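Local structure of chloroplast pentatricopeptide repeat protein 10 (Zea mays, 4M59) at residues 54-59 with 90-95; 357-362 with 390-395; 287-292 with 321-326. The protein binds two specific intergenic RNA regions of chloroplast transcripts and stabilises the mRNA by serving as a barrier to exonucleases. The protein carries 4 engineered substitutions. One frame throughout, in Å; residues are numbered along the deposited sequence.

Interaction 1: residues 54-59 with 90-95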
loop_
_atom_site.group_PDB
_atom_site.type_symbol
_atom_site.label_atom_id
_atom_site.label_comp_id
_atom_site.label_asym_id
_atom_site.label_seq_id
_atom_site.Cartn_x
_atom_site.Cartn_y
_atom_site.Cartn_z
ATOM N N TRP A 54 -7.664 -12.773 34.343
ATOM C CA TRP A 54 -8.142 -12.819 35.706
ATOM C C TRP A 54 -7.281 -13.728 36.566
ATOM O O TRP A 54 -7.102 -13.483 37.749
ATOM C CB TRP A 54 -9.598 -13.278 35.730
ATOM C CG TRP A 54 -10.554 -12.214 35.322
ATOM C CD1 TRP A 54 -11.067 -11.244 36.114
ATOM C CD2 TRP A 54 -11.110 -12.004 34.024
ATOM N NE1 TRP A 54 -11.909 -10.443 35.398
ATOM C CE2 TRP A 54 -11.950 -10.889 34.109
ATOM C CE3 TRP A 54 -10.971 -12.647 32.801
ATOM C CZ2 TRP A 54 -12.650 -10.412 33.022
ATOM C CZ3 TRP A 54 -11.669 -12.171 31.725
ATOM C CH2 TRP A 54 -12.498 -11.068 31.839
ATOM N N ALA A 55 -6.734 -14.765 35.961
ATOM C CA ALA A 55 -5.861 -15.676 36.665
ATOM C C ALA A 55 -4.547 -15.002 36.972
ATOM O O ALA A 55 -3.817 -15.416 37.854
ATOM C CB ALA A 55 -5.636 -16.899 35.850
ATOM N N LEU A 56 -4.251 -13.951 36.234
ATOM C CA LEU A 56 -3.039 -13.197 36.455
ATOM C C LEU A 56 -3.236 -12.250 37.615
ATOM O O LEU A 56 -2.381 -12.119 38.469
ATOM C CB LEU A 56 -2.704 -12.403 35.206
ATOM C CG LEU A 56 -1.254 -12.302 34.764
ATOM C CD1 LEU A 56 -1.144 -11.242 33.724
ATOM C CD2 LEU A 56 -0.369 -11.962 35.910
ATOM N N ALA A 57 -4.375 -11.586 37.629
ATOM C CA ALA A 57 -4.647 -10.595 38.642
ATOM C C ALA A 57 -4.687 -11.216 40.016
ATOM O O ALA A 57 -4.316 -10.593 41.000
ATOM C CB ALA A 57 -5.947 -9.923 38.349
ATOM N N LEU A 58 -5.176 -12.452 40.085
ATOM C CA LEU A 58 -5.253 -13.172 41.347
ATOM C C LEU A 58 -3.852 -13.553 41.797
ATOM O O LEU A 58 -3.508 -13.430 42.971
ATOM C CB LEU A 58 -6.118 -14.424 41.196
ATOM C CG LEU A 58 -6.430 -15.203 42.474
ATOM C CD1 LEU A 58 -6.999 -14.281 43.540
ATOM C CD2 LEU A 58 -7.392 -16.342 42.179
ATOM N N LEU A 59 -3.048 -14.009 40.847
ATOM C CA LEU A 59 -1.675 -14.371 41.103
ATOM C C LEU A 59 -0.964 -13.224 41.761
ATOM O O LEU A 59 -0.304 -13.377 42.772
ATOM C CB LEU A 59 -0.998 -14.666 39.785
ATOM C CG LEU A 59 -0.221 -15.959 39.653
ATOM C CD1 LEU A 59 0.820 -15.739 38.625
ATOM C CD2 LEU A 59 0.403 -16.366 40.946
ATOM N N CYS A 90 7.040 -11.451 30.962
ATOM C CA CYS A 90 8.214 -10.658 31.261
ATOM C C CYS A 90 7.895 -9.738 32.403
ATOM O O CYS A 90 8.772 -9.149 32.995
ATOM C CB CYS A 90 8.655 -9.851 30.049
ATOM S SG CYS A 90 9.237 -10.809 28.678
ATOM N N ALA A 91 6.618 -9.618 32.706
ATOM C CA ALA A 91 6.174 -8.795 33.799
ATOM C C ALA A 91 6.372 -9.523 35.097
ATOM O O ALA A 91 6.917 -8.981 36.042
ATOM C CB ALA A 91 4.741 -8.470 33.623
ATOM N N LEU A 92 5.907 -10.763 35.126
ATOM C CA LEU A 92 6.033 -11.639 36.275
ATOM C C LEU A 92 7.474 -11.817 36.639
ATOM O O LEU A 92 7.823 -11.962 37.796
ATOM C CB LEU A 92 5.466 -12.989 35.926
ATOM C CG LEU A 92 3.993 -12.940 35.591
ATOM C CD1 LEU A 92 3.534 -14.265 35.073
ATOM C CD2 LEU A 92 3.235 -12.591 36.829
ATOM N N LEU A 93 8.314 -11.822 35.627
ATOM C CA LEU A 93 9.727 -11.917 35.837
ATOM C C LEU A 93 10.212 -10.668 36.535
ATOM O O LEU A 93 11.159 -10.701 37.305
ATOM C CB LEU A 93 10.403 -12.043 34.492
ATOM C CG LEU A 93 11.910 -11.943 34.504
ATOM C CD1 LEU A 93 12.475 -13.303 34.653
ATOM C CD2 LEU A 93 12.353 -11.328 33.240
ATOM N N ASP A 94 9.589 -9.539 36.213
ATOM C CA ASP A 94 10.082 -8.244 36.668
ATOM C C ASP A 94 9.531 -7.814 38.025
ATOM O O ASP A 94 10.208 -7.118 38.778
ATOM C CB ASP A 94 9.807 -7.170 35.614
ATOM C CG ASP A 94 10.654 -7.345 34.372
ATOM O OD1 ASP A 94 11.806 -7.808 34.499
ATOM O OD2 ASP A 94 10.172 -7.020 33.268
ATOM N N GLU A 95 8.310 -8.227 38.332
ATOM C CA GLU A 95 7.697 -7.882 39.610
ATOM C C GLU A 95 7.946 -8.972 40.655
ATOM O O GLU A 95 8.331 -8.683 41.785
ATOM C CB GLU A 95 6.203 -7.572 39.437
ATOM C CG GLU A 95 5.246 -8.703 39.781
ATOM C CD GLU A 95 4.147 -8.260 40.733
ATOM O OE1 GLU A 95 2.995 -8.086 40.279
ATOM O OE2 GLU A 95 4.436 -8.082 41.934
#
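Where Leu-56 and Leu-59 meet Leu-92 no flat group takes part. The one aromatic ring of the two segments, the indole of Trp-54, leaves another side of helix 52-65, where it meets His-51 edge-to-face and packs on Leu-23. The contact itself is made of branched aliphatic ends. Methyl CD2 of Leu-92 is the shared point: CD2 of Leu-56 lies 3.8 Å from it, and CD1 of Leu-59, one helical turn further along, is 4.4 Å from Leu-92 CD2. With CG opposite its carbonyl carbon, beside the backbone N (chi1 -62°), Leu-92 brings CD2 to both leucines. The Leu-56 and Leu-92 side chains pass each other at a slant. Because the backbones stay well apart, 9.2 Å from Leu-56 CA to Leu-92 CA at the closest pair, only these methyls bridge the gap.

In this right-handed solenoid of helical hairpins, helix 86-95 falls in the predicted first pentatricopeptide repeat together with helix 70-82, and the latter packs beneath the contact. Leu-73 of that helix touches both Leu-59 and Leu-92, while Val-76 adds to Leu-59 and Val-77 to Leu-92. Leu-59 also rests on Leu-43 of helix 39-47, which brings a fourth helix into the apolar layer. Toward the end of helix 86-95 the union changes from apolar to ionic: Glu-95 OE1 forms a salt bridge with Arg-60 NE, just past Leu-59. Asp-94 OD2 instead pairs with Arg-121 NH1.

Interaction 2: residues 357-362 with 390-395. Engineered in segment 357-362: Ser-362 (natural residue Cys).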
loop_
_atom_site.group_PDB
_atom_site.type_symbol
_atom_site.label_atom_id
_atom_site.label_comp_id
_atom_site.label_asym_id
_atom_site.label_seq_id
_atom_site.Cartn_x
_atom_site.Cartn_y
_atom_site.Cartn_z
ATOM N N THR A 357 -9.845 -9.591 -14.182
ATOM C CA THR A 357 -8.450 -9.372 -13.936
ATOM C C THR A 357 -7.977 -8.381 -14.970
ATOM O O THR A 357 -7.247 -7.457 -14.661
ATOM C CB THR A 357 -7.683 -10.683 -14.042
ATOM O OG1 THR A 357 -8.210 -11.614 -13.099
ATOM C CG2 THR A 357 -6.250 -10.485 -13.736
ATOM N N MET A 358 -8.415 -8.570 -16.210
ATOM C CA MET A 358 -7.985 -7.706 -17.303
ATOM C C MET A 358 -8.472 -6.267 -17.160
ATOM O O MET A 358 -7.862 -5.350 -17.702
ATOM C CB MET A 358 -8.424 -8.287 -18.649
ATOM C CG MET A 358 -7.889 -9.683 -18.917
ATOM S SD MET A 358 -6.792 -9.761 -20.344
ATOM C CE MET A 358 -5.815 -8.281 -20.116
ATOM N N LEU A 359 -9.568 -6.060 -16.433
ATOM C CA LEU A 359 -10.116 -4.725 -16.288
ATOM C C LEU A 359 -9.782 -4.108 -14.945
ATOM O O LEU A 359 -10.158 -2.979 -14.660
ATOM C CB LEU A 359 -11.622 -4.754 -16.457
ATOM C CG LEU A 359 -12.133 -5.412 -17.717
ATOM C CD1 LEU A 359 -13.609 -5.477 -17.634
ATOM C CD2 LEU A 359 -11.712 -4.608 -18.892
ATOM N N ALA A 360 -9.078 -4.858 -14.119
ATOM C CA ALA A 360 -8.690 -4.374 -12.816
ATOM C C ALA A 360 -7.345 -3.710 -12.926
ATOM O O ALA A 360 -6.627 -3.578 -11.947
ATOM C CB ALA A 360 -8.613 -5.505 -11.860
ATOM N N VAL A 361 -6.990 -3.329 -14.148
ATOM C CA VAL A 361 -5.661 -2.813 -14.445
ATOM C C VAL A 361 -5.401 -1.458 -13.801
ATOM O O VAL A 361 -6.328 -0.728 -13.457
ATOM C CB VAL A 361 -5.417 -2.721 -15.962
ATOM C CG1 VAL A 361 -6.153 -1.530 -16.553
ATOM C CG2 VAL A 361 -3.927 -2.643 -16.258
ATOM N N SER A 362 -4.123 -1.134 -13.642
ATOM C CA SER A 362 -3.712 0.120 -13.025
ATOM C C SER A 362 -3.818 1.278 -14.009
ATOM O O SER A 362 -3.270 1.219 -15.109
ATOM C CB SER A 362 -2.287 0.005 -12.498
ATOM O OG SER A 362 -1.836 -1.337 -12.554
ATOM N N TYR A 390 -20.911 -4.881 -16.220
ATOM C CA TYR A 390 -21.150 -3.512 -16.617
ATOM C C TYR A 390 -20.516 -2.562 -15.638
ATOM O O TYR A 390 -19.854 -1.619 -16.024
ATOM C CB TYR A 390 -22.641 -3.231 -16.722
ATOM C CG TYR A 390 -23.262 -3.666 -18.016
ATOM C CD1 TYR A 390 -22.991 -2.997 -19.189
ATOM C CD2 TYR A 390 -24.119 -4.735 -18.069
ATOM C CE1 TYR A 390 -23.552 -3.389 -20.373
ATOM C CE2 TYR A 390 -24.684 -5.131 -19.251
ATOM C CZ TYR A 390 -24.400 -4.459 -20.397
ATOM O OH TYR A 390 -24.966 -4.864 -21.569
ATOM N N ASN A 391 -20.746 -2.816 -14.355
ATOM C CA ASN A 391 -20.205 -1.973 -13.301
ATOM C C ASN A 391 -18.694 -1.901 -13.381
ATOM O O ASN A 391 -18.093 -0.879 -13.060
ATOM C CB ASN A 391 -20.639 -2.486 -11.928
ATOM C CG ASN A 391 -22.077 -2.136 -11.605
ATOM O OD1 ASN A 391 -22.609 -1.145 -12.100
ATOM N ND2 ASN A 391 -22.712 -2.950 -10.773
ATOM N N THR A 392 -18.078 -2.997 -13.811
ATOM C CA THR A 392 -16.644 -3.021 -13.956
ATOM C C THR A 392 -16.232 -2.175 -15.137
ATOM O O THR A 392 -15.366 -1.323 -15.031
ATOM C CB THR A 392 -16.183 -4.425 -14.202
ATOM O OG1 THR A 392 -16.058 -4.621 -15.607
ATOM C CG2 THR A 392 -17.194 -5.384 -13.684
ATOM N N LEU A 393 -16.857 -2.441 -16.279
ATOM C CA LEU A 393 -16.545 -1.730 -17.510
ATOM C C LEU A 393 -16.739 -0.232 -17.325
ATOM O O LEU A 393 -15.910 0.564 -17.757
ATOM C CB LEU A 393 -17.402 -2.246 -18.664
ATOM C CG LEU A 393 -16.957 -3.576 -19.271
ATOM C CD1 LEU A 393 -18.114 -4.267 -19.968
ATOM C CD2 LEU A 393 -15.798 -3.366 -20.234
ATOM N N ILE A 394 -17.835 0.150 -16.678
ATOM C CA ILE A 394 -18.073 1.548 -16.408
ATOM C C ILE A 394 -16.965 2.108 -15.526
ATOM O O ILE A 394 -16.532 3.238 -15.698
ATOM C CB ILE A 394 -19.425 1.726 -15.743
ATOM C CG1 ILE A 394 -20.526 1.408 -16.741
ATOM C CG2 ILE A 394 -19.600 3.122 -15.245
ATOM C CD1 ILE A 394 -21.878 1.432 -16.160
ATOM N N ALA A 395 -16.483 1.291 -14.604
ATOM C CA ALA A 395 -15.462 1.716 -13.669
ATOM C C ALA A 395 -14.118 1.923 -14.338
ATOM O O ALA A 395 -13.433 2.899 -14.070
ATOM C CB ALA A 395 -15.338 0.722 -12.559
#
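Leu-359 sets CG opposite its carbonyl carbon (chi1 -53°) and extends the branch further with CD1 nearly anti to CA across the CB-CG bond (chi2 174°), which carries this methyl across to Thr-392 and Leu-393. Leu-393 makes a similar first turn, so that although its CB leaves away from helix 352-359, its tip returns along the helix flank to the leucine. Methyl CD1 of Leu-359 thus sits between two neighbours: it lies 3.3 Å from Thr-392 OG1, a close approach, and 4.0 Å from Leu-393 CD2. The leucine meets the threonine side chain at about a right angle. The hydroxyl it touches is not without a polar partner, since Thr-392 OG1 is hydrogen-bonded to Thr-389 O one turn back.

The two segments belong to the predicted PPR 9 and PPR 10, and helices 352-359 and 387-400, from which they come, are the first helices within those predicted ranges; successive first helices pack side by side in this way along a PPR superhelix. Helix 367-380, within the predicted PPR 9, backs the leucines, with Val-374 against Leu-359 and Leu-375 against Leu-393. The nearest atom of the contact is about 4 Å from the bound RNA. Arg-399, further along helix 387-400, reaches over to segment 357-362: NH1 is hydrogen-bonded to Val-361 O, and NH2 bonds weakly to Leu-359 O.

Interaction 3: residues 287-292 with 321-326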
loop_
_atom_site.group_PDB
_atom_site.type_symbol
_atom_site.label_atom_id
_atom_site.label_comp_id
_atom_site.label_asym_id
_atom_site.label_seq_id
_atom_site.Cartn_x
_atom_site.Cartn_y
_atom_site.Cartn_z
ATOM N N THR A 287 4.173 -21.446 -7.828
ATOM C CA THR A 287 4.685 -21.035 -6.550
ATOM C C THR A 287 5.920 -20.185 -6.738
ATOM O O THR A 287 6.080 -19.174 -6.076
ATOM C CB THR A 287 4.958 -22.241 -5.662
ATOM O OG1 THR A 287 3.714 -22.833 -5.288
ATOM C CG2 THR A 287 5.668 -21.819 -4.421
ATOM N N VAL A 288 6.773 -20.567 -7.669
ATOM C CA VAL A 288 7.973 -19.796 -7.932
ATOM C C VAL A 288 7.685 -18.554 -8.765
ATOM O O VAL A 288 8.293 -17.513 -8.569
ATOM C CB VAL A 288 9.051 -20.659 -8.589
ATOM C CG1 VAL A 288 8.415 -21.679 -9.476
ATOM C CG2 VAL A 288 10.025 -19.823 -9.367
ATOM N N MET A 289 6.735 -18.655 -9.678
ATOM C CA MET A 289 6.350 -17.499 -10.465
ATOM C C MET A 289 5.817 -16.406 -9.562
ATOM O O MET A 289 6.217 -15.252 -9.660
ATOM C CB MET A 289 5.310 -17.879 -11.515
ATOM C CG MET A 289 5.793 -17.689 -12.939
ATOM S SD MET A 289 4.577 -18.037 -14.206
ATOM C CE MET A 289 4.252 -19.745 -13.880
ATOM N N THR A 290 4.928 -16.786 -8.660
ATOM C CA THR A 290 4.289 -15.842 -7.771
ATOM C C THR A 290 5.286 -15.260 -6.806
ATOM O O THR A 290 5.136 -14.141 -6.347
ATOM C CB THR A 290 3.228 -16.528 -6.981
ATOM O OG1 THR A 290 2.741 -17.634 -7.738
ATOM C CG2 THR A 290 2.104 -15.598 -6.713
ATOM N N ALA A 291 6.312 -16.032 -6.501
ATOM C CA ALA A 291 7.357 -15.579 -5.610
ATOM C C ALA A 291 8.039 -14.375 -6.204
ATOM O O ALA A 291 8.128 -13.338 -5.577
ATOM C CB ALA A 291 8.349 -16.668 -5.383
ATOM N N TYR A 292 8.506 -14.522 -7.429
ATOM C CA TYR A 292 9.157 -13.434 -8.126
ATOM C C TYR A 292 8.219 -12.273 -8.329
ATOM O O TYR A 292 8.641 -11.124 -8.363
ATOM C CB TYR A 292 9.693 -13.920 -9.458
ATOM C CG TYR A 292 10.931 -14.729 -9.287
ATOM C CD1 TYR A 292 12.163 -14.130 -9.276
ATOM C CD2 TYR A 292 10.869 -16.086 -9.092
ATOM C CE1 TYR A 292 13.291 -14.857 -9.096
ATOM C CE2 TYR A 292 11.997 -16.822 -8.920
ATOM C CZ TYR A 292 13.206 -16.202 -8.921
ATOM O OH TYR A 292 14.348 -16.930 -8.744
ATOM N N ASN A 321 -4.616 -16.401 -15.426
ATOM C CA ASN A 321 -5.127 -15.264 -14.674
ATOM C C ASN A 321 -4.117 -14.793 -13.668
ATOM O O ASN A 321 -3.995 -13.614 -13.396
ATOM C CB ASN A 321 -6.384 -15.629 -13.905
ATOM C CG ASN A 321 -7.457 -16.159 -14.772
ATOM O OD1 ASN A 321 -8.329 -16.877 -14.323
ATOM N ND2 ASN A 321 -7.410 -15.797 -16.036
ATOM N N LEU A 322 -3.414 -15.752 -13.101
ATOM C CA LEU A 322 -2.391 -15.483 -12.132
ATOM C C LEU A 322 -1.358 -14.588 -12.765
ATOM O O LEU A 322 -0.953 -13.593 -12.191
ATOM C CB LEU A 322 -1.775 -16.810 -11.710
ATOM C CG LEU A 322 -0.692 -16.902 -10.654
ATOM C CD1 LEU A 322 -0.953 -18.131 -9.865
ATOM C CD2 LEU A 322 0.683 -16.998 -11.267
ATOM N N VAL A 323 -0.952 -14.940 -13.974
ATOM C CA VAL A 323 0.074 -14.203 -14.684
ATOM C C VAL A 323 -0.430 -12.841 -15.113
ATOM O O VAL A 323 0.281 -11.854 -15.048
ATOM C CB VAL A 323 0.526 -14.963 -15.919
ATOM C CG1 VAL A 323 1.658 -14.249 -16.582
ATOM C CG2 VAL A 323 0.956 -16.341 -15.540
ATOM N N LEU A 324 -1.676 -12.799 -15.548
ATOM C CA LEU A 324 -2.292 -11.560 -15.972
ATOM C C LEU A 324 -2.368 -10.577 -14.830
ATOM O O LEU A 324 -2.094 -9.398 -14.998
ATOM C CB LEU A 324 -3.682 -11.832 -16.536
ATOM C CG LEU A 324 -3.687 -12.600 -17.849
ATOM C CD1 LEU A 324 -5.055 -13.051 -18.206
ATOM C CD2 LEU A 324 -3.140 -11.744 -18.938
ATOM N N GLY A 325 -2.733 -11.071 -13.658
ATOM C CA GLY A 325 -2.853 -10.235 -12.493
ATOM C C GLY A 325 -1.566 -9.530 -12.189
ATOM O O GLY A 325 -1.556 -8.355 -11.876
ATOM N N MET A 326 -0.474 -10.286 -12.274
ATOM C CA MET A 326 0.860 -9.751 -12.067
ATOM C C MET A 326 1.107 -8.619 -13.042
ATOM O O MET A 326 1.616 -7.560 -12.674
ATOM C CB MET A 326 1.910 -10.837 -12.295
ATOM C CG MET A 326 2.072 -11.815 -11.147
ATOM S SD MET A 326 3.383 -13.003 -11.487
ATOM C CE MET A 326 4.523 -11.986 -12.422
#
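Met-289, Leu-322 and Met-326 carry most of the contact between two nearly parallel helices, the first helices of the predicted repeats PPR 7 and PPR 8 in the pentatricopeptide superhelix. The segment axes differ by only 7° in direction and approach to 10.8 Å. That spacing leaves room for side chains to fill the interface, and no hydrogen bond crosses it.

The CB of Met-289 points toward helix 317-328, and its SD meets the side of Val-323, 4.2 Å from Val-323 CG2. The same methionine leans on Ala-301 and Leu-304 of helix 298-310, within the predicted PPR 7, while Val-323 rests on Met-339 of helix 333-346, so helices 298-310 and 333-346 both pack on this pair.

Leu-322 fills the part of the seam beside Thr-290. Its CG stands opposite the backbone N (chi1 -178°), which carries CD2 over to the hydroxyl of Thr-290, 4.1 Å from OG1; the two side chains meet at roughly a right angle. Leu-322 also packs on Thr-594 of the second subunit.

Met-326 occupies the next turn after Leu-322. Its chain runs extended through chi2 and then folds at chi3 (34°), and it packs on Val-298 as well. Across the two segments its nearest partner is a backbone atom: Met-326 SD lies 4.1 Å from Met-289 O.

How the interactions relate
Along the chain the order is interaction 1, interaction 3, interaction 2, with each closing before the next opens. Interaction 1 belongs to the N-terminal part of the solenoid, its centre 48 Å from that of interaction 3 and 55 Å from that of interaction 2, and it touches neither. The other two are 20 Å apart between centres and in direct contact: helix 317-328, the second partner of interaction 3, packs against helix 352-359, the first partner of interaction 2, with Thr-357 CG2 3.6 Å from Gly-325 N. First helices of four successive predicted repeats, PPR 7 to PPR 10, thereby form one continuous row in the superhelix that holds the RNA.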